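Local coordinates for putative sugar binding protein (PDB 6GT9) that binds galactose and glucose, probably as the sugar-recognising component of a three-component sensing system linked to galactan utilization, at residues T150-L163 / E182-I195. Numbering follows the deposited sequence.
Sequences TKGKATVAIITGSL and EKGIRIVAIEESHI. With GAL (beta-D-galactopyranose), chain E.
Val156 lies at the middle of a parallel ladder between strands 154-160 and 185-192: its N-H reaches Arg186 O (2.8 Å) and its carbonyl takes Val188 N. The same two-way pairing serves Ala154, Ile158 and Thr160, while the alternate residues Thr155, Ala157 and Ile159 turn their backbone bonds away, to residues 215-220 on and beside strand 216-219. The register slips at a beta bulge, where Val188 is the extra residue; Ile158 N then bonds to Ala189 O, and Ala189 N is left buried with no partner. Beta-branched residues suit these extended strands: Ile158 lies beside Ile190, CB to CG1 4.0 Å, and sends CD1 to Ile187 CG2, on the face covered by helix 166-179.

At the N-terminal ends, one water donates to Gly152 O (2.6 Å) and Glu182 OE2 and accepts from Gly184 N. Glycine fits position 152, where phi is positive and a CB would run into Glu182 OE2.

At the other end, Glu192 OE2 accepts Leu163 N (2.8 Å) from above the carboxylate plane. Its CG stands anti to the carbonyl carbon (chi1 -61°) and the chain runs out extended, bringing CD to 3.4 Å from Leu163 CG. With an alanine here, Leu163 N-H would probably lose its acceptor and the Leu163 side chain the carboxylate arm it packs against. Ser193 N donates to Thr160 O, and Ser193 OG bonds to Asp224; beyond it, Ile195 CG2 touches galactose C6 (3.6 Å). This is a beta-alpha-beta crossover of a periplasmic-binding-protein lobe, whose strands' C-terminal ends face the sugar cleft.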
loop_
_atom_site.group_PDB
_atom_site.type_symbol
_atom_site.label_atom_id
_atom_site.label_comp_id
_atom_site.label_asym_id
_atom_site.label_seq_id
_atom_site.Cartn_x
_atom_site.Cartn_y
_atom_site.Cartn_z
ATOM N N THR A 150 6.814 22.628 -4.576
ATOM C CA THR A 150 6.530 23.379 -5.792
ATOM C C THR A 150 5.987 24.778 -5.515
ATOM O O THR A 150 5.561 25.458 -6.454
ATOM C CB THR A 150 5.532 22.627 -6.664
ATOM O OG1 THR A 150 4.250 22.643 -6.019
ATOM C CG2 THR A 150 5.999 21.197 -6.901
ATOM N N LYS A 151 5.950 25.193 -4.245
ATOM C CA LYS A 151 5.460 26.511 -3.844
ATOM C C LYS A 151 4.073 26.794 -4.415
ATOM O O LYS A 151 3.757 27.915 -4.823
ATOM C CB LYS A 151 6.455 27.601 -4.239
ATOM C CG LYS A 151 7.711 27.624 -3.373
ATOM C CD LYS A 151 8.425 28.967 -3.470
ATOM C CE LYS A 151 8.989 29.394 -2.113
ATOM N NZ LYS A 151 8.769 30.846 -1.793
ATOM N N GLY A 152 3.240 25.759 -4.460
ATOM C CA GLY A 152 1.853 25.918 -4.842
ATOM C C GLY A 152 1.576 25.981 -6.327
ATOM O O GLY A 152 0.458 26.343 -6.714
ATOM N N LYS A 153 2.542 25.621 -7.173
ATOM C CA LYS A 153 2.406 25.741 -8.622
ATOM C C LYS A 153 2.849 24.442 -9.294
ATOM O O LYS A 153 4.040 24.113 -9.295
ATOM C CB LYS A 153 3.219 26.936 -9.120
ATOM C CG LYS A 153 2.768 28.244 -8.464
ATOM C CD LYS A 153 3.826 29.330 -8.530
ATOM C CE LYS A 153 5.008 29.039 -7.605
ATOM N NZ LYS A 153 5.950 30.203 -7.564
ATOM N N ALA A 154 1.900 23.711 -9.879
ATOM C CA ALA A 154 2.220 22.419 -10.472
ATOM C C ALA A 154 1.068 21.944 -11.339
ATOM O O ALA A 154 -0.101 22.151 -11.001
ATOM C CB ALA A 154 2.521 21.364 -9.394
ATOM N N THR A 155 1.414 21.298 -12.453
ATOM C CA THR A 155 0.468 20.607 -13.315
ATOM C C THR A 155 0.666 19.112 -13.062
ATOM O O THR A 155 1.673 18.534 -13.486
ATOM C CB THR A 155 0.693 20.966 -14.786
ATOM O OG1 THR A 155 0.520 22.382 -14.961
ATOM C CG2 THR A 155 -0.300 20.222 -15.671
ATOM N N VAL A 156 -0.294 18.494 -12.371
ATOM C CA VAL A 156 -0.094 17.210 -11.710
ATOM C C VAL A 156 -0.799 16.104 -12.477
ATOM O O VAL A 156 -1.972 16.240 -12.845
ATOM C CB VAL A 156 -0.604 17.249 -10.259
ATOM C CG1 VAL A 156 -0.425 15.896 -9.602
ATOM C CG2 VAL A 156 0.121 18.342 -9.480
ATOM N N ALA A 157 -0.099 14.992 -12.668
ATOM C CA ALA A 157 -0.712 13.722 -13.023
ATOM C C ALA A 157 -0.510 12.732 -11.887
ATOM O O ALA A 157 0.511 12.762 -11.193
ATOM C CB ALA A 157 -0.120 13.151 -14.318
ATOM N N ILE A 158 -1.482 11.832 -11.731
ATOM C CA ILE A 158 -1.506 10.844 -10.658
ATOM C C ILE A 158 -1.483 9.467 -11.288
ATOM O O ILE A 158 -2.257 9.185 -12.210
ATOM C CB ILE A 158 -2.750 10.981 -9.762
ATOM C CG1 ILE A 158 -2.746 12.324 -9.046
ATOM C CG2 ILE A 158 -2.826 9.798 -8.757
ATOM C CD1 ILE A 158 -3.955 12.549 -8.128
ATOM N N ILE A 159 -0.580 8.625 -10.816
ATOM C CA ILE A 159 -0.622 7.200 -11.107
ATOM C C ILE A 159 -0.961 6.479 -9.806
ATOM O O ILE A 159 -0.302 6.679 -8.779
ATOM C CB ILE A 159 0.696 6.736 -11.739
ATOM C CG1 ILE A 159 0.900 7.541 -13.033
ATOM C CG2 ILE A 159 0.683 5.247 -12.010
ATOM C CD1 ILE A 159 2.044 7.123 -13.854
ATOM N N THR A 160 -2.016 5.671 -9.840
ATOM C CA THR A 160 -2.520 4.994 -8.659
ATOM C C THR A 160 -2.600 3.498 -8.949
ATOM O O THR A 160 -2.739 3.081 -10.101
ATOM C CB THR A 160 -3.892 5.579 -8.238
ATOM O OG1 THR A 160 -4.275 5.078 -6.952
ATOM C CG2 THR A 160 -4.978 5.251 -9.254
ATOM N N GLY A 161 -2.483 2.689 -7.897
ATOM C CA GLY A 161 -2.510 1.243 -8.091
ATOM C C GLY A 161 -3.786 0.754 -8.750
ATOM O O GLY A 161 -3.750 -0.105 -9.634
ATOM N N SER A 162 -4.929 1.291 -8.329
ATOM C CA SER A 162 -6.225 0.990 -8.927
ATOM C C SER A 162 -7.225 2.005 -8.401
ATOM O O SER A 162 -7.011 2.613 -7.352
ATOM C CB SER A 162 -6.689 -0.442 -8.612
ATOM O OG SER A 162 -6.886 -0.638 -7.225
ATOM N N LEU A 163 -8.329 2.163 -9.130
ATOM C CA LEU A 163 -9.378 3.095 -8.735
ATOM C C LEU A 163 -10.365 2.499 -7.746
ATOM O O LEU A 163 -11.190 3.240 -7.199
ATOM C CB LEU A 163 -10.148 3.577 -9.965
ATOM C CG LEU A 163 -9.297 4.350 -10.962
ATOM C CD1 LEU A 163 -10.079 4.622 -12.240
ATOM C CD2 LEU A 163 -8.803 5.639 -10.332
ATOM N N GLU A 182 -4.634 25.251 -2.953
ATOM C CA GLU A 182 -3.587 25.818 -3.807
ATOM C C GLU A 182 -4.170 25.998 -5.207
ATOM O O GLU A 182 -4.295 25.034 -5.970
ATOM C CB GLU A 182 -2.336 24.941 -3.822
ATOM C CG GLU A 182 -1.625 24.809 -2.474
ATOM C CD GLU A 182 -0.652 25.951 -2.210
ATOM O OE1 GLU A 182 0.207 25.829 -1.305
ATOM O OE2 GLU A 182 -0.746 26.975 -2.913
ATOM N N LYS A 183 -4.515 27.251 -5.544
ATOM C CA LYS A 183 -5.128 27.545 -6.838
ATOM C C LYS A 183 -4.220 27.161 -7.997
ATOM O O LYS A 183 -4.711 26.836 -9.084
ATOM C CB LYS A 183 -5.474 29.035 -6.938
ATOM C CG LYS A 183 -6.797 29.459 -6.311
ATOM C CD LYS A 183 -6.957 31.001 -6.316
ATOM C CE LYS A 183 -7.120 31.593 -7.727
ATOM N NZ LYS A 183 -5.837 31.850 -8.466
ATOM N N GLY A 184 -2.903 27.222 -7.799
ATOM C CA GLY A 184 -1.937 26.955 -8.842
ATOM C C GLY A 184 -1.558 25.503 -9.033
ATOM O O GLY A 184 -0.680 25.193 -9.846
ATOM N N ILE A 185 -2.178 24.592 -8.295
ATOM C CA ILE A 185 -1.998 23.160 -8.504
ATOM C C ILE A 185 -3.258 22.627 -9.158
ATOM O O ILE A 185 -4.357 22.774 -8.610
ATOM C CB ILE A 185 -1.716 22.415 -7.193
ATOM C CG1 ILE A 185 -0.348 22.822 -6.650
ATOM C CG2 ILE A 185 -1.757 20.916 -7.443
ATOM C CD1 ILE A 185 -0.091 22.338 -5.270
ATOM N N ARG A 186 -3.096 21.990 -10.315
ATOM C CA ARG A 186 -4.196 21.370 -11.034
ATOM C C ARG A 186 -3.827 19.942 -11.354
ATOM O O ARG A 186 -2.716 19.679 -11.825
ATOM C CB ARG A 186 -4.515 22.091 -12.345
ATOM C CG ARG A 186 -5.101 23.474 -12.142
ATOM C CD ARG A 186 -4.427 24.510 -13.026
ATOM N NE ARG A 186 -5.159 25.774 -13.077
ATOM C CZ ARG A 186 -4.730 26.916 -12.540
ATOM N NH1 ARG A 186 -3.557 26.977 -11.902
ATOM N NH2 ARG A 186 -5.470 28.018 -12.653
ATOM N N ILE A 187 -4.779 19.040 -11.137
ATOM C CA ILE A 187 -4.635 17.633 -11.471
ATOM C C ILE A 187 -5.303 17.409 -12.815
ATOM O O ILE A 187 -6.518 17.599 -12.952
ATOM C CB ILE A 187 -5.265 16.742 -10.396
ATOM C CG1 ILE A 187 -4.710 17.116 -9.016
ATOM C CG2 ILE A 187 -5.036 15.294 -10.751
ATOM C CD1 ILE A 187 -5.452 16.458 -7.880
ATOM N N VAL A 188 -4.523 16.988 -13.802
ATOM C CA VAL A 188 -5.014 16.868 -15.171
ATOM C C VAL A 188 -5.150 15.429 -15.623
ATOM O O VAL A 188 -5.631 15.189 -16.742
ATOM C CB VAL A 188 -4.124 17.650 -16.151
ATOM C CG1 VAL A 188 -4.032 19.102 -15.717
ATOM C CG2 VAL A 188 -2.749 17.027 -16.222
ATOM N N ALA A 189 -4.739 14.462 -14.808
ATOM C CA ALA A 189 -4.801 13.073 -15.232
ATOM C C ALA A 189 -4.649 12.173 -14.015
ATOM O O ALA A 189 -3.876 12.480 -13.101
ATOM C CB ALA A 189 -3.712 12.769 -16.273
ATOM N N ILE A 190 -5.420 11.083 -14.001
ATOM C CA ILE A 190 -5.315 10.011 -13.012
ATOM C C ILE A 190 -5.406 8.696 -13.778
ATOM O O ILE A 190 -6.390 8.463 -14.488
ATOM C CB ILE A 190 -6.422 10.092 -11.936
ATOM C CG1 ILE A 190 -6.454 11.484 -11.294
ATOM C CG2 ILE A 190 -6.240 9.013 -10.869
ATOM C CD1 ILE A 190 -7.509 11.666 -10.215
ATOM N N GLU A 191 -4.376 7.849 -13.664
ATOM C CA GLU A 191 -4.322 6.574 -14.374
ATOM C C GLU A 191 -3.922 5.448 -13.424
ATOM O O GLU A 191 -3.257 5.665 -12.411
ATOM C CB GLU A 191 -3.337 6.623 -15.553
ATOM C CG GLU A 191 -3.624 7.741 -16.562
ATOM C CD GLU A 191 -4.794 7.435 -17.490
ATOM O OE1 GLU A 191 -5.243 6.266 -17.524
ATOM O OE2 GLU A 191 -5.265 8.366 -18.184
ATOM N N GLU A 192 -4.325 4.228 -13.782
ATOM C CA GLU A 192 -4.073 3.027 -12.993
ATOM C C GLU A 192 -2.852 2.277 -13.509
ATOM O O GLU A 192 -2.682 2.094 -14.718
ATOM C CB GLU A 192 -5.281 2.097 -13.038
ATOM C CG GLU A 192 -6.539 2.706 -12.474
ATOM C CD GLU A 192 -7.734 1.790 -12.633
ATOM O OE1 GLU A 192 -8.368 1.826 -13.710
ATOM O OE2 GLU A 192 -8.033 1.029 -11.687
ATOM N N SER A 193 -2.021 1.810 -12.581
ATOM C CA SER A 193 -0.829 1.043 -12.921
ATOM C C SER A 193 -0.989 -0.458 -12.697
ATOM O O SER A 193 -0.123 -1.221 -13.130
ATOM C CB SER A 193 0.362 1.537 -12.095
ATOM O OG SER A 193 0.177 1.190 -10.720
ATOM N N HIS A 194 -2.043 -0.891 -12.008
ATOM C CA HIS A 194 -2.199 -2.298 -11.608
ATOM C C HIS A 194 -0.935 -2.821 -10.924
ATOM O O HIS A 194 -0.526 -3.972 -11.105
ATOM C CB HIS A 194 -2.616 -3.146 -12.807
ATOM C CG HIS A 194 -3.916 -2.697 -13.390
ATOM N ND1 HIS A 194 -3.998 -1.962 -14.555
ATOM C CD2 HIS A 194 -5.178 -2.775 -12.905
ATOM C CE1 HIS A 194 -5.262 -1.656 -14.790
ATOM N NE2 HIS A 194 -5.998 -2.138 -13.804
ATOM N N ILE A 195 -0.347 -1.950 -10.093
ATOM C CA ILE A 195 0.839 -2.153 -9.260
ATOM C C ILE A 195 1.986 -2.884 -9.952
ATOM O O ILE A 195 2.727 -3.637 -9.312
ATOM C CB ILE A 195 0.473 -2.847 -7.928
ATOM C CG1 ILE A 195 -0.030 -4.277 -8.114
ATOM C CG2 ILE A 195 -0.555 -2.026 -7.151
ATOM C CD1 ILE A 195 -0.122 -5.000 -6.782
HETATM C C1 GAL E . 2.086 -0.147 -1.476
HETATM C C2 GAL E . 0.792 -0.649 -0.867
HETATM C C3 GAL E . 0.641 -2.172 -1.038
HETATM C C4 GAL E . 0.748 -2.546 -2.507
HETATM C C5 GAL E . 2.010 -1.958 -3.116
HETATM C C6 GAL E . 2.075 -2.147 -4.633
HETATM O O1 GAL E . 2.172 1.256 -1.323
HETATM O O2 GAL E . 0.739 -0.357 0.536
HETATM O O3 GAL E . -0.632 -2.568 -0.630
HETATM O O4 GAL E . -0.394 -2.069 -3.225
HETATM O O5 GAL E . 2.140 -0.499 -2.874
HETATM O O6 GAL E . 3.386 -1.940 -5.110
HETATM O O HOH W 1 -1.262 27.846 -5.500
#